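PDB 3HYW: sulfide-quinone reductase from Aquifex aeolicus, which catalyses the FAD-dependent oxidation of hydrogen sulfide by a quinone, building polysulfide chains on its active-site cysteines in a membrane-associated homotrimer. Local coordinates for residues 46-52 and 166-170; 351-357 and 373-379. All coordinates share one frame; numbering follows the deposited sequence.

Interaction 1: 46-52 and 166-170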
loop_
_atom_site.group_PDB
_atom_site.type_symbol
_atom_site.label_atom_id
_atom_site.label_comp_id
_atom_site.label_asym_id
_atom_site.label_seq_id
_atom_site.Cartn_x
_atom_site.Cartn_y
_atom_site.Cartn_z
ATOM N N PRO A 46 23.595 5.841 17.406
ATOM C CA PRO A 46 23.599 5.973 15.940
ATOM C C PRO A 46 24.184 7.300 15.452
ATOM O O PRO A 46 24.866 7.339 14.425
ATOM C CB PRO A 46 22.110 5.864 15.564
ATOM C CG PRO A 46 21.477 5.111 16.717
ATOM C CD PRO A 46 22.232 5.594 17.929
ATOM N N HIS A 47 23.915 8.376 16.187
ATOM C CA HIS A 47 24.462 9.691 15.873
ATOM C C HIS A 47 25.965 9.720 16.135
ATOM O O HIS A 47 26.705 10.345 15.385
ATOM C CB HIS A 47 23.762 10.770 16.704
ATOM C CG HIS A 47 22.267 10.695 16.664
ATOM N ND1 HIS A 47 21.555 9.682 17.273
ATOM C CD2 HIS A 47 21.350 11.508 16.092
ATOM C CE1 HIS A 47 20.266 9.870 17.069
ATOM N NE2 HIS A 47 20.114 10.977 16.361
ATOM N N LEU A 48 26.413 9.054 17.203
ATOM C CA LEU A 48 27.852 8.921 17.469
ATOM C C LEU A 48 28.543 8.195 16.315
ATOM O O LEU A 48 29.623 8.592 15.880
ATOM C CB LEU A 48 28.115 8.190 18.790
ATOM C CG LEU A 48 29.574 8.086 19.279
ATOM C CD1 LEU A 48 30.140 9.459 19.707
ATOM C CD2 LEU A 48 29.711 7.095 20.421
ATOM N N ALA A 49 27.906 7.134 15.822
ATOM C CA ALA A 49 28.419 6.378 14.680
ATOM C C ALA A 49 28.490 7.224 13.415
ATOM O O ALA A 49 29.356 7.011 12.560
ATOM C CB ALA A 49 27.578 5.140 14.447
ATOM N N MET A 50 27.586 8.187 13.291
ATOM C CA MET A 50 27.585 9.065 12.127
ATOM C C MET A 50 28.590 10.206 12.262
ATOM O O MET A 50 28.833 10.932 11.305
ATOM C CB MET A 50 26.180 9.619 11.871
ATOM C CG MET A 50 25.172 8.596 11.353
ATOM S SD MET A 50 25.680 7.789 9.823
ATOM C CE MET A 50 26.027 9.202 8.775
ATOM N N GLY A 51 29.163 10.362 13.456
ATOM C CA GLY A 51 30.085 11.458 13.734
ATOM C C GLY A 51 29.340 12.735 14.071
ATOM O O GLY A 51 29.910 13.830 14.028
ATOM N N TRP A 52 28.058 12.588 14.410
ATOM C CA TRP A 52 27.197 13.728 14.695
ATOM C C TRP A 52 27.181 14.062 16.190
ATOM O O TRP A 52 26.510 15.003 16.610
ATOM C CB TRP A 52 25.772 13.477 14.186
ATOM C CG TRP A 52 25.651 13.298 12.682
ATOM C CD1 TRP A 52 26.621 13.511 11.739
ATOM C CD2 TRP A 52 24.478 12.903 11.964
ATOM N NE1 TRP A 52 26.130 13.250 10.482
ATOM C CE2 TRP A 52 24.814 12.881 10.590
ATOM C CE3 TRP A 52 23.173 12.555 12.349
ATOM C CZ2 TRP A 52 23.894 12.529 9.598
ATOM C CZ3 TRP A 52 22.259 12.210 11.360
ATOM C CH2 TRP A 52 22.627 12.197 9.999
ATOM N N MET A 166 19.869 7.931 8.224
ATOM C CA MET A 166 20.906 8.908 8.587
ATOM C C MET A 166 22.050 8.897 7.581
ATOM O O MET A 166 22.551 9.952 7.193
ATOM C CB MET A 166 21.465 8.615 9.985
ATOM C CG MET A 166 20.511 8.911 11.118
ATOM S SD MET A 166 21.257 8.597 12.733
ATOM C CE MET A 166 19.949 9.174 13.770
ATOM N N LEU A 167 22.467 7.696 7.188
ATOM C CA LEU A 167 23.530 7.528 6.208
ATOM C C LEU A 167 23.108 8.064 4.839
ATOM O O LEU A 167 23.870 8.782 4.203
ATOM C CB LEU A 167 23.969 6.062 6.123
ATOM C CG LEU A 167 25.155 5.729 5.204
ATOM C CD1 LEU A 167 26.386 6.588 5.538
ATOM C CD2 LEU A 167 25.486 4.247 5.265
ATOM N N HIS A 168 21.892 7.734 4.404
ATOM C CA HIS A 168 21.310 8.329 3.192
ATOM C C HIS A 168 21.380 9.863 3.226
ATOM O O HIS A 168 21.786 10.499 2.249
ATOM C CB HIS A 168 19.853 7.875 3.001
ATOM C CG HIS A 168 19.095 8.698 2.005
ATOM N ND1 HIS A 168 19.226 8.527 0.644
ATOM C CD2 HIS A 168 18.214 9.716 2.172
ATOM C CE1 HIS A 168 18.455 9.395 0.014
ATOM N NE2 HIS A 168 17.830 10.129 0.919
ATOM N N TYR A 169 20.963 10.441 4.352
ATOM C CA TYR A 169 20.996 11.882 4.564
ATOM C C TYR A 169 22.419 12.426 4.406
ATOM O O TYR A 169 22.640 13.388 3.670
ATOM C CB TYR A 169 20.423 12.238 5.946
ATOM C CG TYR A 169 20.583 13.696 6.324
ATOM C CD1 TYR A 169 19.655 14.652 5.909
ATOM C CD2 TYR A 169 21.658 14.120 7.103
ATOM C CE1 TYR A 169 19.801 15.999 6.252
ATOM C CE2 TYR A 169 21.809 15.469 7.457
ATOM C CZ TYR A 169 20.877 16.392 7.029
ATOM O OH TYR A 169 21.025 17.714 7.376
ATOM N N GLU A 170 23.371 11.789 5.085
ATOM C CA GLU A 170 24.780 12.185 5.032
ATOM C C GLU A 170 25.353 12.117 3.617
ATOM O O GLU A 170 26.051 13.035 3.182
ATOM C CB GLU A 170 25.612 11.319 5.989
ATOM C CG GLU A 170 27.114 11.629 6.017
ATOM C CD GLU A 170 27.453 12.971 6.662
ATOM O OE1 GLU A 170 26.705 13.433 7.557
ATOM O OE2 GLU A 170 28.485 13.559 6.273
#

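Interaction 2: 351-357 and 373-379. With LMT (dodecyl-beta-D-maltoside), chain I; SO4 (sulfate ion), chain O.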
loop_
_atom_site.group_PDB
_atom_site.type_symbol
_atom_site.label_atom_id
_atom_site.label_comp_id
_atom_site.label_asym_id
_atom_site.label_seq_id
_atom_site.Cartn_x
_atom_site.Cartn_y
_atom_site.Cartn_z
ATOM N N PHE A 351 15.870 10.320 11.287
ATOM C CA PHE A 351 16.274 10.018 9.908
ATOM C C PHE A 351 17.305 11.011 9.384
ATOM O O PHE A 351 17.728 10.923 8.231
ATOM C CB PHE A 351 15.063 9.987 8.963
ATOM C CG PHE A 351 13.976 9.027 9.373
ATOM C CD1 PHE A 351 14.276 7.821 10.006
ATOM C CD2 PHE A 351 12.644 9.322 9.095
ATOM C CE1 PHE A 351 13.263 6.932 10.370
ATOM C CE2 PHE A 351 11.628 8.443 9.453
ATOM C CZ PHE A 351 11.935 7.247 10.092
ATOM N N GLY A 352 17.703 11.953 10.236
ATOM C CA GLY A 352 18.656 12.993 9.871
ATOM C C GLY A 352 18.108 14.378 10.171
ATOM O O GLY A 352 18.477 14.997 11.165
ATOM N N GLU A 353 17.221 14.848 9.298
ATOM C CA GLU A 353 16.594 16.160 9.414
ATOM C C GLU A 353 15.103 16.019 9.741
ATOM O O GLU A 353 14.439 16.984 10.120
ATOM C CB GLU A 353 16.760 16.923 8.102
ATOM C CG GLU A 353 16.764 18.436 8.251
ATOM C CD GLU A 353 16.418 19.149 6.955
ATOM O OE1 GLU A 353 16.539 18.522 5.871
ATOM O OE2 GLU A 353 16.021 20.336 7.026
ATOM N N ASP A 354 14.579 14.813 9.547
ATOM C CA ASP A 354 13.228 14.484 9.981
ATOM C C ASP A 354 13.262 13.150 10.699
ATOM O O ASP A 354 14.326 12.548 10.833
ATOM C CB ASP A 354 12.210 14.512 8.823
ATOM C CG ASP A 354 12.619 13.648 7.621
ATOM O OD1 ASP A 354 13.539 12.802 7.711
ATOM O OD2 ASP A 354 11.992 13.826 6.559
ATOM N N ALA A 355 12.109 12.697 11.176
ATOM C CA ALA A 355 12.066 11.517 12.023
ATOM C C ALA A 355 10.695 10.875 12.039
ATOM O O ALA A 355 9.691 11.534 11.772
ATOM C CB ALA A 355 12.504 11.870 13.452
ATOM N N GLY A 356 10.671 9.581 12.346
ATOM C CA GLY A 356 9.428 8.847 12.504
ATOM C C GLY A 356 9.049 8.816 13.964
ATOM O O GLY A 356 9.877 8.504 14.811
ATOM N N PHE A 357 7.803 9.167 14.258
ATOM C CA PHE A 357 7.279 9.103 15.609
ATOM C C PHE A 357 6.345 7.913 15.704
ATOM O O PHE A 357 5.373 7.820 14.957
ATOM C CB PHE A 357 6.543 10.393 15.979
ATOM C CG PHE A 357 5.964 10.388 17.371
ATOM C CD1 PHE A 357 6.721 10.827 18.454
ATOM C CD2 PHE A 357 4.659 9.952 17.598
ATOM C CE1 PHE A 357 6.185 10.828 19.741
ATOM C CE2 PHE A 357 4.120 9.941 18.878
ATOM C CZ PHE A 357 4.886 10.376 19.955
ATOM N N LYS A 373 3.530 8.865 13.074
ATOM C CA LYS A 373 3.669 10.168 12.444
ATOM C C LYS A 373 5.099 10.360 11.988
ATOM O O LYS A 373 6.008 9.655 12.429
ATOM C CB LYS A 373 3.258 11.286 13.409
ATOM C CG LYS A 373 1.752 11.402 13.584
ATOM C CD LYS A 373 1.354 12.534 14.512
ATOM C CE LYS A 373 -0.165 12.699 14.528
ATOM N NZ LYS A 373 -0.611 13.758 15.479
ATOM N N MET A 374 5.288 11.316 11.093
ATOM C CA MET A 374 6.601 11.611 10.558
ATOM C C MET A 374 6.666 13.089 10.213
ATOM O O MET A 374 5.695 13.655 9.716
ATOM C CB MET A 374 6.864 10.755 9.322
ATOM C CG MET A 374 8.264 10.873 8.783
ATOM S SD MET A 374 8.310 10.359 7.075
ATOM C CE MET A 374 9.510 11.545 6.459
ATOM N N GLY A 375 7.806 13.707 10.497
ATOM C CA GLY A 375 8.010 15.125 10.227
ATOM C C GLY A 375 9.323 15.615 10.798
ATOM O O GLY A 375 9.987 14.902 11.556
ATOM N N LYS A 376 9.700 16.833 10.421
ATOM C CA LYS A 376 10.894 17.483 10.952
ATOM C C LYS A 376 10.811 17.647 12.466
ATOM O O LYS A 376 11.805 17.458 13.169
ATOM C CB LYS A 376 11.101 18.848 10.291
ATOM C CG LYS A 376 11.691 18.775 8.908
ATOM C CD LYS A 376 11.799 20.164 8.288
ATOM C CE LYS A 376 12.582 20.130 6.990
ATOM N NZ LYS A 376 12.000 19.161 6.012
ATOM N N TRP A 377 9.615 17.980 12.954
ATOM C CA TRP A 377 9.370 18.205 14.379
ATOM C C TRP A 377 9.874 17.061 15.263
ATOM O O TRP A 377 10.405 17.300 16.350
ATOM C CB TRP A 377 7.877 18.462 14.641
ATOM C CG TRP A 377 6.998 17.269 14.366
ATOM C CD1 TRP A 377 6.410 16.947 13.175
ATOM C CD2 TRP A 377 6.618 16.236 15.293
ATOM N NE1 TRP A 377 5.687 15.784 13.303
ATOM C CE2 TRP A 377 5.797 15.326 14.588
ATOM C CE3 TRP A 377 6.891 15.993 16.649
ATOM C CZ2 TRP A 377 5.244 14.191 15.191
ATOM C CZ3 TRP A 377 6.346 14.859 17.247
ATOM C CH2 TRP A 377 5.528 13.974 16.517
ATOM N N ALA A 378 9.716 15.827 14.788
ATOM C CA ALA A 378 10.093 14.647 15.553
ATOM C C ALA A 378 11.606 14.535 15.735
ATOM O O ALA A 378 12.078 13.993 16.741
ATOM C CB ALA A 378 9.518 13.386 14.914
ATOM N N HIS A 379 12.358 15.061 14.770
ATOM C CA HIS A 379 13.813 15.104 14.872
ATOM C C HIS A 379 14.254 16.065 15.975
ATOM O O HIS A 379 15.165 15.765 16.741
ATOM C CB HIS A 379 14.449 15.509 13.539
ATOM C CG HIS A 379 15.855 16.001 13.677
ATOM N ND1 HIS A 379 16.186 17.336 13.609
ATOM C CD2 HIS A 379 17.011 15.340 13.915
ATOM C CE1 HIS A 379 17.487 17.474 13.780
ATOM N NE2 HIS A 379 18.011 16.278 13.970
HETATM C C1B LMT I . 3.362 18.632 12.379
HETATM C C2B LMT I . 4.035 20.013 12.300
HETATM C C3B LMT I . 3.162 21.035 11.574
HETATM C C4B LMT I . 2.723 20.485 10.220
HETATM C C5B LMT I . 1.989 19.155 10.429
HETATM C C6B LMT I . 1.494 18.546 9.119
HETATM O O1B LMT I . 2.337 18.606 13.382
HETATM O O2B LMT I . 4.359 20.494 13.609
HETATM O O3B LMT I . 3.884 22.259 11.393
HETATM O "O4'" LMT I . 1.894 21.447 9.555
HETATM O O5B LMT I . 2.854 18.219 11.095
HETATM O O6B LMT I . 2.600 18.084 8.334
HETATM C "C1'" LMT I . 1.896 16.170 16.826
HETATM C "C2'" LMT I . 3.095 17.117 16.770
HETATM C "C3'" LMT I . 2.898 18.206 15.718
HETATM C "C4'" LMT I . 2.558 17.587 14.362
HETATM C "C5'" LMT I . 1.326 16.694 14.527
HETATM C "C6'" LMT I . 0.920 16.028 13.218
HETATM O "O1'" LMT I . 2.237 15.071 17.672
HETATM O "O2'" LMT I . 3.312 17.719 18.049
HETATM O "O3'" LMT I . 4.093 18.987 15.622
HETATM O "O5'" LMT I . 1.591 15.684 15.510
HETATM O "O6'" LMT I . -0.470 16.274 12.967
HETATM C C1 LMT I . 1.123 14.493 18.355
HETATM C C2 LMT I . 1.312 14.583 19.867
HETATM C C3 LMT I . 2.574 13.867 20.341
HETATM C C4 LMT I . 2.644 13.842 21.864
HETATM C C5 LMT I . 4.081 13.949 22.360
HETATM C C6 LMT I . 4.148 13.721 23.866
HETATM C C7 LMT I . 5.477 14.195 24.443
HETATM C C8 LMT I . 5.302 15.443 25.303
HETATM C C9 LMT I . 5.588 16.710 24.502
HETATM C C10 LMT I . 5.164 17.955 25.270
HETATM C C11 LMT I . 6.373 18.793 25.667
HETATM C C12 LMT I . 6.036 20.267 25.641
HETATM S S SO4 O . 6.786 18.841 9.654
HETATM O O1 SO4 O . 7.484 19.239 10.872
HETATM O O2 SO4 O . 7.729 18.265 8.699
HETATM O O3 SO4 O . 5.757 17.853 9.972
HETATM O O4 SO4 O . 6.146 20.015 9.062
#

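Interaction 1: 46-52 and 166-170
M166 leaves its helix with CG beside the backbone N (chi1 -71°) and stays extended from there to the methyl (chi2 -178°), a straight rod that carries CE to H47. CE lies over one face of the imidazole, 3.4 Å from the ring centroid in a CH-pi contact, offset toward the rim on the NE2 side. SD stands farther out over the same ring and also touches CB of P46, whose ring packs close to the bound FAD. H47 NE2 itself is hydrogen-bonded to D350. Midway along the rod, CG of M166 rests against CZ3 of W52 at 3.7 Å, and SD makes an oblique Met-aromatic contact with the six-membered ring. The indole turns its pyrrole edge to the next helical turn: NE1 donates to OE1 of E170 over 3.0 Å, with the acceptor in the ring plane but the donor above the carboxylate plane. The other oxygen, OE2, forms a salt bridge with R174, giving the carboxylate two grips. CH2 of W52 also meets CD2 of Y169, 3.6 Å away. M50, bent at chi2 and chi3, curls its methyl against CB of E170 (3.5 Å), while its CB covers one face of the indole. A Schellman motif at G51 ends helix 45-50 and leads the chain on to W52. The axes of the short segments 46-50 and 166-170 come no nearer than 11.1 Å and are inclined at 31°, a gap bridged by long side chains; helix 126-141 packs on M50, L167 and E170 through L136 and Y140, and strand 146-150 lies against L167.

Interaction 2: 351-357 and 373-379
W377 meets F357 through CH2, 3.7 Å from F357 CG, the two ring planes inclined at 43°. One face of the indole is covered by CB of A378, and the opposite face by the inner glucose of a bound dodecyl maltoside, whose C2' sits over the ring centre; CB of K373 and a sulfate oxygen lie at its edge. The ring of H379 takes the carbonyl oxygen of G352 over one face, 3.1 Å from CD2, too far out of plane for a hydrogen bond to NE2. At the edge of the F351 ring comes CG of M374. These groups lie around and beside the open end of the beta hairpin formed by strands 355-361 and 369-375, within a three-strand antiparallel sheet. A355 and G375 form one hydrogen-bonded pair, F357 and K373 another, the latter closed by F357 N to K373 O (2.6 Å) and K373 N to F357 O (2.8 Å). Between them G356 and M374 make the non-hydrogen-bonded pair, where the CA of M374 gives a CA-H...O contact to A355 O. The chain then passes into helix 376-395, folding A378 back so that its CB meets that of A355 at 3.7 Å. The amides of K376 and W377 each donate to the sulfate, K376 N to O2 over 3.0 Å; the ion probably comes from the crystallisation liquor. K373, extended beyond CG (chi2 -178°), carries NZ out to donate a hydrogen bond to O5' of the detergent. On the D354 side, OD2 approaches the methyl of M374, and E353 runs alongside K376, but E353 OE2 stays 4.3 Å from K376 NZ, too far for a salt bridge. F357 also packs on I346, a quinone-binding residue.

In the fold
Interaction 1 is a buried contact between helices 45-50 and 158-173, near the FAD; interaction 2 is partly buried and joins a hairpin to helix 376-395, with detergent and sulfate bound on its outer side. They hold different elements but touch: the ring of Y169 packs on E353 and G352, and W52 reaches G352, with CZ3 4.0 Å from its CA. Their chemistry follows their place. Interaction 1 depends on side chains, with methionines among aromatic rings and one indole-carboxylate bond; interaction 2 is held by backbone ladder bonds, with K373 turned to the detergent and K376 to the acidic side chain of E353. D350, bonded to H47 of interaction 1, also touches A355 and H379 of interaction 2.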